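Local coordinates for variant surface glycoprotein MITAT 1.1 (PDB 5LY9) that forms, as the N-terminal domain of a GPI-anchored coat protein, part of the antigenically variable surface coat by which the trypanosome evades host immunity, at residues L65-G70 / A279-L284; A326-R331 / G347-N352. One frame throughout, in Å; residues are numbered along the deposited sequence.

Contact 1 of 2, residues L65-G70 / A279-L284; sequences LTLLRG and ALVKTL. Unlike the reference sequence in segment 65-70: Leu-65 (reference Ser).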
ATOM      1  N   LEU A  65      15.179   6.062 -33.849  1.00 21.82           N
ATOM      2  CA  LEU A  65      14.832   6.892 -32.667  1.00 22.80           C
ATOM      3  C   LEU A  65      13.299   6.914 -32.408  1.00 21.60           C
ATOM      4  O   LEU A  65      12.851   6.897 -31.269  1.00 21.06           O
ATOM      5  CB  LEU A  65      15.376   8.301 -32.862  1.00 25.62           C
ATOM      6  CG  LEU A  65      16.924   8.322 -32.807  1.00 27.33           C
ATOM      7  CD1 LEU A  65      17.426   9.713 -33.022  1.00 30.81           C
ATOM      8  CD2 LEU A  65      17.412   7.866 -31.453  1.00 28.01           C
ATOM      9  N   THR A  66      12.518   6.915 -33.475  1.00 21.51           N
ATOM     10  CA  THR A  66      11.057   6.795 -33.368  1.00 21.16           C
ATOM     11  C   THR A  66      10.698   5.503 -32.634  1.00 21.35           C
ATOM     12  O   THR A  66       9.880   5.502 -31.734  1.00 20.99           O
ATOM     13  CB  THR A  66      10.385   6.851 -34.705  1.00 21.27           C
ATOM     14  OG1 THR A  66      10.578   8.150 -35.297  1.00 21.86           O
ATOM     15  CG2 THR A  66       8.915   6.595 -34.624  1.00 21.51           C
ATOM     16  N   LEU A  67      11.301   4.417 -33.066  1.00 20.87           N
ATOM     17  CA  LEU A  67      11.114   3.115 -32.465  1.00 21.00           C
ATOM     18  C   LEU A  67      11.459   3.119 -31.020  1.00 21.31           C
ATOM     19  O   LEU A  67      10.681   2.619 -30.155  1.00 21.40           O
ATOM     20  CB  LEU A  67      11.928   2.105 -33.209  1.00 21.67           C
ATOM     21  CG  LEU A  67      11.810   0.714 -32.642  1.00 22.61           C
ATOM     22  CD1 LEU A  67      10.361   0.158 -32.711  1.00 24.32           C
ATOM     23  CD2 LEU A  67      12.767  -0.194 -33.293  1.00 23.22           C
ATOM     24  N   LEU A  68      12.612   3.704 -30.643  1.00 19.83           N
ATOM     25  CA  LEU A  68      13.017   3.689 -29.267  1.00 19.67           C
ATOM     26  C   LEU A  68      12.093   4.561 -28.402  1.00 19.06           C
ATOM     27  O   LEU A  68      11.754   4.181 -27.296  1.00 18.57           O
ATOM     28  CB  LEU A  68      14.484   4.153 -29.132  1.00 21.10           C
ATOM     29  CG  LEU A  68      15.466   3.126 -29.637  1.00 22.70           C
ATOM     30  CD1 LEU A  68      16.876   3.765 -29.825  1.00 23.63           C
ATOM     31  CD2 LEU A  68      15.550   1.936 -28.758  1.00 23.18           C
ATOM     32  N   ARG A  69      11.670   5.706 -28.931  1.00 19.91           N
ATOM     33  CA  ARG A  69      10.735   6.620 -28.229  1.00 20.77           C
ATOM     34  C   ARG A  69       9.442   5.886 -27.979  1.00 20.89           C
ATOM     35  O   ARG A  69       8.899   5.947 -26.891  1.00 19.76           O
ATOM     36  CB  ARG A  69      10.531   7.831 -29.106  1.00 21.51           C
ATOM     37  CG  ARG A  69       9.515   8.859 -28.582  1.00 22.34           C
ATOM     38  CD  ARG A  69       8.228   8.893 -29.370  1.00 22.74           C
ATOM     39  NE  ARG A  69       7.440  10.012 -28.873  1.00 23.64           N
ATOM     40  CZ  ARG A  69       7.577  11.279 -29.264  1.00 24.15           C
ATOM     41  NH1 ARG A  69       8.372  11.655 -30.263  1.00 23.24           N
ATOM     42  NH2 ARG A  69       6.900  12.197 -28.632  1.00 24.99           N
ATOM     43  N   GLY A  70       8.961   5.213 -29.019  1.00 20.53           N
ATOM     44  CA  GLY A  70       7.716   4.410 -28.901  1.00 19.37           C
ATOM     45  C   GLY A  70       7.838   3.307 -27.904  1.00 20.53           C
ATOM     46  O   GLY A  70       6.875   3.047 -27.140  1.00 20.07           O
ATOM     47  N   ALA A 279       6.932  -5.589 -31.472  1.00 24.51           N
ATOM     48  CA  ALA A 279       5.524  -5.187 -31.847  1.00 24.95           C
ATOM     49  C   ALA A 279       5.501  -3.799 -32.421  1.00 25.34           C
ATOM     50  O   ALA A 279       4.752  -3.514 -33.379  1.00 24.54           O
ATOM     51  CB  ALA A 279       4.610  -5.264 -30.672  1.00 26.57           C
ATOM     52  N   LEU A 280       6.344  -2.914 -31.879  1.00 25.06           N
ATOM     53  CA  LEU A 280       6.375  -1.528 -32.419  1.00 24.97           C
ATOM     54  C   LEU A 280       7.009  -1.432 -33.821  1.00 24.19           C
ATOM     55  O   LEU A 280       6.746  -0.471 -34.519  1.00 23.75           O
ATOM     56  CB  LEU A 280       7.081  -0.571 -31.483  1.00 25.39           C
ATOM     57  CG  LEU A 280       6.278  -0.206 -30.253  1.00 25.50           C
ATOM     58  CD1 LEU A 280       7.178   0.329 -29.190  1.00 26.06           C
ATOM     59  CD2 LEU A 280       5.213   0.765 -30.679  1.00 25.35           C
ATOM     60  N   VAL A 281       7.855  -2.398 -34.211  1.00 23.78           N
ATOM     61  CA  VAL A 281       8.426  -2.395 -35.507  1.00 24.19           C
ATOM     62  C   VAL A 281       7.273  -2.519 -36.503  1.00 24.20           C
ATOM     63  O   VAL A 281       7.191  -1.797 -37.496  1.00 24.65           O
ATOM     64  CB  VAL A 281       9.515  -3.475 -35.679  1.00 24.59           C
ATOM     65  CG1 VAL A 281       9.947  -3.587 -37.152  1.00 25.29           C
ATOM     66  CG2 VAL A 281      10.741  -3.140 -34.788  1.00 25.15           C
ATOM     67  N   LYS A 282       6.384  -3.423 -36.198  1.00 24.87           N
ATOM     68  CA  LYS A 282       5.218  -3.685 -37.017  1.00 28.80           C
ATOM     69  C   LYS A 282       4.227  -2.512 -36.935  1.00 29.37           C
ATOM     70  O   LYS A 282       3.853  -1.970 -37.970  1.00 31.76           O
ATOM     71  CB  LYS A 282       4.548  -4.949 -36.574  1.00 31.73           C
ATOM     72  CG  LYS A 282       3.344  -5.222 -37.481  1.00 36.08           C
ATOM     73  CD  LYS A 282       2.751  -6.564 -37.195  1.00 42.77           C
ATOM     74  CE  LYS A 282       1.518  -6.777 -38.085  1.00 48.68           C
ATOM     75  NZ  LYS A 282       0.745  -7.879 -37.476  1.00 51.78           N
ATOM     76  N   THR A 283       3.971  -2.024 -35.755  1.00 29.38           N
ATOM     77  CA  THR A 283       3.088  -0.865 -35.543  1.00 30.95           C
ATOM     78  C   THR A 283       3.524   0.409 -36.240  1.00 32.14           C
ATOM     79  O   THR A 283       2.677   1.072 -36.849  1.00 34.34           O
ATOM     80  CB  THR A 283       2.941  -0.594 -34.055  1.00 33.04           C
ATOM     81  OG1 THR A 283       2.329  -1.756 -33.487  1.00 36.09           O
ATOM     82  CG2 THR A 283       2.028   0.671 -33.718  1.00 35.93           C
ATOM     83  N   LEU A 284       4.799   0.796 -36.111  1.00 27.64           N
ATOM     84  CA  LEU A 284       5.280   2.117 -36.543  1.00 28.05           C
ATOM     85  C   LEU A 284       6.048   2.126 -37.826  1.00 28.75           C
ATOM     86  O   LEU A 284       6.061   3.121 -38.510  1.00 30.58           O
ATOM     87  CB  LEU A 284       6.175   2.710 -35.434  1.00 27.01           C
ATOM     88  CG  LEU A 284       5.458   3.100 -34.135  1.00 27.53           C
ATOM     89  CD1 LEU A 284       6.480   3.544 -33.082  1.00 26.94           C
ATOM     90  CD2 LEU A 284       4.357   4.137 -34.428  1.00 29.60           C
TER

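Contact 2 of 2, residues A326-R331 / G347-N352; sequences AGIAGR and GDILSN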
ATOM      1  N   ALA A 326      21.230  26.771 -22.635  1.00 37.69           N
ATOM      2  CA  ALA A 326      20.636  27.714 -21.734  1.00 37.16           C
ATOM      3  C   ALA A 326      19.630  28.537 -22.526  1.00 36.96           C
ATOM      4  O   ALA A 326      19.814  28.801 -23.710  1.00 37.08           O
ATOM      5  CB  ALA A 326      21.713  28.611 -21.168  1.00 40.92           C
ATOM      6  N   GLY A 327      18.508  28.847 -21.903  1.00 38.45           N
ATOM      7  CA  GLY A 327      17.401  29.555 -22.568  1.00 37.83           C
ATOM      8  C   GLY A 327      16.179  28.694 -22.926  1.00 36.42           C
ATOM      9  O   GLY A 327      15.101  29.209 -22.993  1.00 37.09           O
ATOM     10  N   ILE A 328      16.346  27.398 -23.160  1.00 34.19           N
ATOM     11  CA  ILE A 328      15.225  26.494 -23.386  1.00 32.84           C
ATOM     12  C   ILE A 328      14.544  26.281 -22.022  1.00 32.12           C
ATOM     13  O   ILE A 328      15.204  25.986 -21.052  1.00 30.78           O
ATOM     14  CB  ILE A 328      15.714  25.144 -23.964  1.00 32.08           C
ATOM     15  CG1 ILE A 328      16.273  25.311 -25.381  1.00 34.03           C
ATOM     16  CG2 ILE A 328      14.621  24.104 -23.956  1.00 32.21           C
ATOM     17  CD1 ILE A 328      15.227  25.682 -26.438  1.00 33.61           C
ATOM     18  N   ALA A 329      13.226  26.448 -21.969  1.00 32.31           N
ATOM     19  CA  ALA A 329      12.457  26.222 -20.762  1.00 32.66           C
ATOM     20  C   ALA A 329      12.991  27.003 -19.537  1.00 32.77           C
ATOM     21  O   ALA A 329      12.904  26.544 -18.396  1.00 34.77           O
ATOM     22  CB  ALA A 329      12.375  24.729 -20.476  1.00 30.78           C
ATOM     23  N   GLY A 330      13.526  28.187 -19.782  1.00 34.52           N
ATOM     24  CA  GLY A 330      14.060  29.051 -18.703  1.00 35.98           C
ATOM     25  C   GLY A 330      15.321  28.510 -18.043  1.00 36.21           C
ATOM     26  O   GLY A 330      15.682  28.976 -16.978  1.00 36.65           O
ATOM     27  N   ARG A 331      15.970  27.513 -18.658  1.00 33.70           N
ATOM     28  CA  ARG A 331      17.145  26.909 -18.059  1.00 36.11           C
ATOM     29  C   ARG A 331      18.291  27.888 -18.092  1.00 35.95           C
ATOM     30  O   ARG A 331      18.503  28.550 -19.074  1.00 36.89           O
ATOM     31  CB  ARG A 331      17.498  25.569 -18.727  1.00 33.75           C
ATOM     32  CG  ARG A 331      16.385  24.552 -18.524  1.00 32.93           C
ATOM     33  CD  ARG A 331      16.596  23.292 -19.347  1.00 31.75           C
ATOM     34  NE  ARG A 331      17.764  22.593 -18.801  1.00 31.48           N
ATOM     35  CZ  ARG A 331      17.757  21.768 -17.717  1.00 33.78           C
ATOM     36  NH1 ARG A 331      16.631  21.479 -17.061  1.00 31.76           N
ATOM     37  NH2 ARG A 331      18.901  21.255 -17.255  1.00 32.97           N
ATOM     38  N   GLY A 347       9.821  17.247 -19.243  1.00 21.65           N
ATOM     39  CA  GLY A 347       8.531  17.692 -19.771  1.00 20.61           C
ATOM     40  C   GLY A 347       8.519  19.148 -20.251  1.00 21.89           C
ATOM     41  O   GLY A 347       7.979  19.450 -21.327  1.00 21.85           O
ATOM     42  N   ASP A 348       9.095  20.046 -19.485  1.00 22.65           N
ATOM     43  CA  ASP A 348       9.220  21.444 -19.890  1.00 23.33           C
ATOM     44  C   ASP A 348      10.080  21.577 -21.185  1.00 23.91           C
ATOM     45  O   ASP A 348       9.735  22.334 -22.121  1.00 24.38           O
ATOM     46  CB  ASP A 348       9.963  22.265 -18.821  1.00 23.70           C
ATOM     47  CG  ASP A 348       9.125  22.616 -17.612  1.00 25.42           C
ATOM     48  OD1 ASP A 348       7.925  22.289 -17.506  1.00 25.07           O
ATOM     49  OD2 ASP A 348       9.758  23.254 -16.688  1.00 26.21           O
ATOM     50  N   ILE A 349      11.218  20.867 -21.232  1.00 23.33           N
ATOM     51  CA  ILE A 349      12.074  20.959 -22.395  1.00 23.06           C
ATOM     52  C   ILE A 349      11.337  20.438 -23.661  1.00 23.35           C
ATOM     53  O   ILE A 349      11.405  21.058 -24.728  1.00 22.41           O
ATOM     54  CB  ILE A 349      13.394  20.177 -22.174  1.00 23.04           C
ATOM     55  CG1 ILE A 349      14.285  20.909 -21.119  1.00 24.08           C
ATOM     56  CG2 ILE A 349      14.175  20.057 -23.447  1.00 24.03           C
ATOM     57  CD1 ILE A 349      15.274  19.985 -20.435  1.00 25.20           C
ATOM     58  N   LEU A 350      10.678  19.312 -23.539  1.00 22.34           N
ATOM     59  CA  LEU A 350       9.898  18.789 -24.655  1.00 22.75           C
ATOM     60  C   LEU A 350       8.821  19.769 -25.085  1.00 22.37           C
ATOM     61  O   LEU A 350       8.649  19.986 -26.306  1.00 22.28           O
ATOM     62  CB  LEU A 350       9.310  17.449 -24.403  1.00 21.70           C
ATOM     63  CG  LEU A 350       8.526  16.839 -25.569  1.00 20.92           C
ATOM     64  CD1 LEU A 350       9.461  16.730 -26.805  1.00 21.81           C
ATOM     65  CD2 LEU A 350       7.998  15.484 -25.171  1.00 21.77           C
ATOM     66  N   SER A 351       8.134  20.350 -24.126  1.00 22.24           N
ATOM     67  CA  SER A 351       7.098  21.332 -24.476  1.00 23.22           C
ATOM     68  C   SER A 351       7.647  22.488 -25.320  1.00 24.22           C
ATOM     69  O   SER A 351       7.041  22.891 -26.298  1.00 24.08           O
ATOM     70  CB  SER A 351       6.450  21.843 -23.218  1.00 22.97           C
ATOM     71  OG  SER A 351       5.879  20.781 -22.445  1.00 22.62           O
ATOM     72  N   ASN A 352       8.789  23.014 -24.897  1.00 23.01           N
ATOM     73  CA  ASN A 352       9.425  24.139 -25.561  1.00 26.33           C
ATOM     74  C   ASN A 352       9.846  23.696 -26.977  1.00 27.31           C
ATOM     75  O   ASN A 352       9.618  24.423 -27.949  1.00 27.66           O
ATOM     76  CB  ASN A 352      10.619  24.599 -24.739  1.00 27.48           C
ATOM     77  CG  ASN A 352      11.045  25.999 -25.065  1.00 30.49           C
ATOM     78  OD1 ASN A 352      11.719  26.660 -24.286  1.00 33.63           O
ATOM     79  ND2 ASN A 352      10.711  26.439 -26.258  1.00 30.47           N
TER
HETATM   80  O   HOH W   1      12.136  29.397 -24.213  1.00 62.71           O
HETATM   81  O   HOH W   2      12.346  24.167 -16.912  1.00 31.18           O

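Contact 1 of 2, residues L65-G70 / A279-L284
Leu-67 lays its CD1 methyl against the root of the Leu-280 side chain, 3.6 Å from CB, while its other methyl, CD2, meets CG2 of Val-281 at 3.9 Å. The isobutyl group thus straddles two consecutive residues of the facing helix. With CG anti to the backbone N (chi1 179°), the side chain of Leu-67 swings across to that helix although its CB does not start out toward it. One turn away along the chain, Gly-70 presents bare backbone: CD1 of Leu-280 reaches its carbonyl carbon at 3.3 Å, a snug fit. With no CB, Gly-70 lets the methyls of Leu-280 and Leu-284 close on its backbone, consistent with glycine here. CD1 of Leu-284 also lies 4.2 Å from CG2 of Thr-66. OG1 of Thr-66 is hydrogen-bonded to Leu-62 O, one turn back in its own helix as threonine hydroxyls in helices often are, while CG2, anti to the backbone N, faces the leucine. The two helical segments approach to 9.8 Å between axes, at 119° between their directions, so at this point the short helix 275-285 crosses the long helix 62-114 of the VSG N-terminal domain. Helix 295-304 closes one flank, bringing Phe-304 to Leu-67 and Leu-300 to Val-281; helix 343-367 of the second subunit packs on Thr-66, Leu-280 and Leu-284.

Contact 2 of 2, residues A326-R331 / G347-N352
Ala-329 gives its backbone N-H to OD1 of Asn-352, the one direct hydrogen bond between loop and helix, 2.8 Å long with an N-H...O angle of 160°. The donor lies in the plane of the amide, on a lone pair of OD1. A water bound to the same oxygen also donates to Gly-327 O, so OD1 accepts two hydrogen bonds and holds the loop at two points. Beside this polar grip, the Ala-329 methyl sits 3.8 Å from CB of Asp-348; its small size lets the loop come close to the helix. Ile-328 CG2 meets CG2 of Ile-349 at 4.1 Å, the two side chains crossing at about a right angle. Arg-331 lays CD 3.7 Å from CD1 of Ile-349, and the bend at chi3 (68°) turns the guanidinium so that NE and NH1 also lie near that methyl. The loop joins the antiparallel strands 323-324 and 335-336, a two-stranded hairpin folded back on helix 343-367, and it is closed on itself by Gly-327 N bonding to Arg-331 O. Glycine suits position 327, where phi is 105° and a CB would jam against the preceding carbonyl. Farther out, a second water links Ala-329 O to OD2 of Asp-348, which is also salt-bridged to Arg-74 of the second subunit. NH1 of Arg-331 is anchored to Glu-345, and Ile-340 packs on both Arg-331 and Ile-349.

Contact 1 closes before contact 2 opens along the chain; their centres lie 25 Å apart, on the same side of the chain's centre, with nearest atoms about 5 Å apart and not touching. They share no helix: contact 1 joins helices 62-114 and 275-285, contact 2 a hairpin loop and helix 343-367. Helix 24-55 connects them within the subunit, since Leu-65 and Arg-69 touch it, as do Ile-349 and Leu-350. Across the dimer the relation is direct: Asp-348, Leu-350, Ser-351 and Asn-352 of one subunit pack on Leu-280, Arg-69, Gly-70 and Leu-284 of the other, in that order, and Ser-351 hydrogen-bonds to Arg-69 of the second subunit. Residues of both contacts therefore form part of the dimer interface.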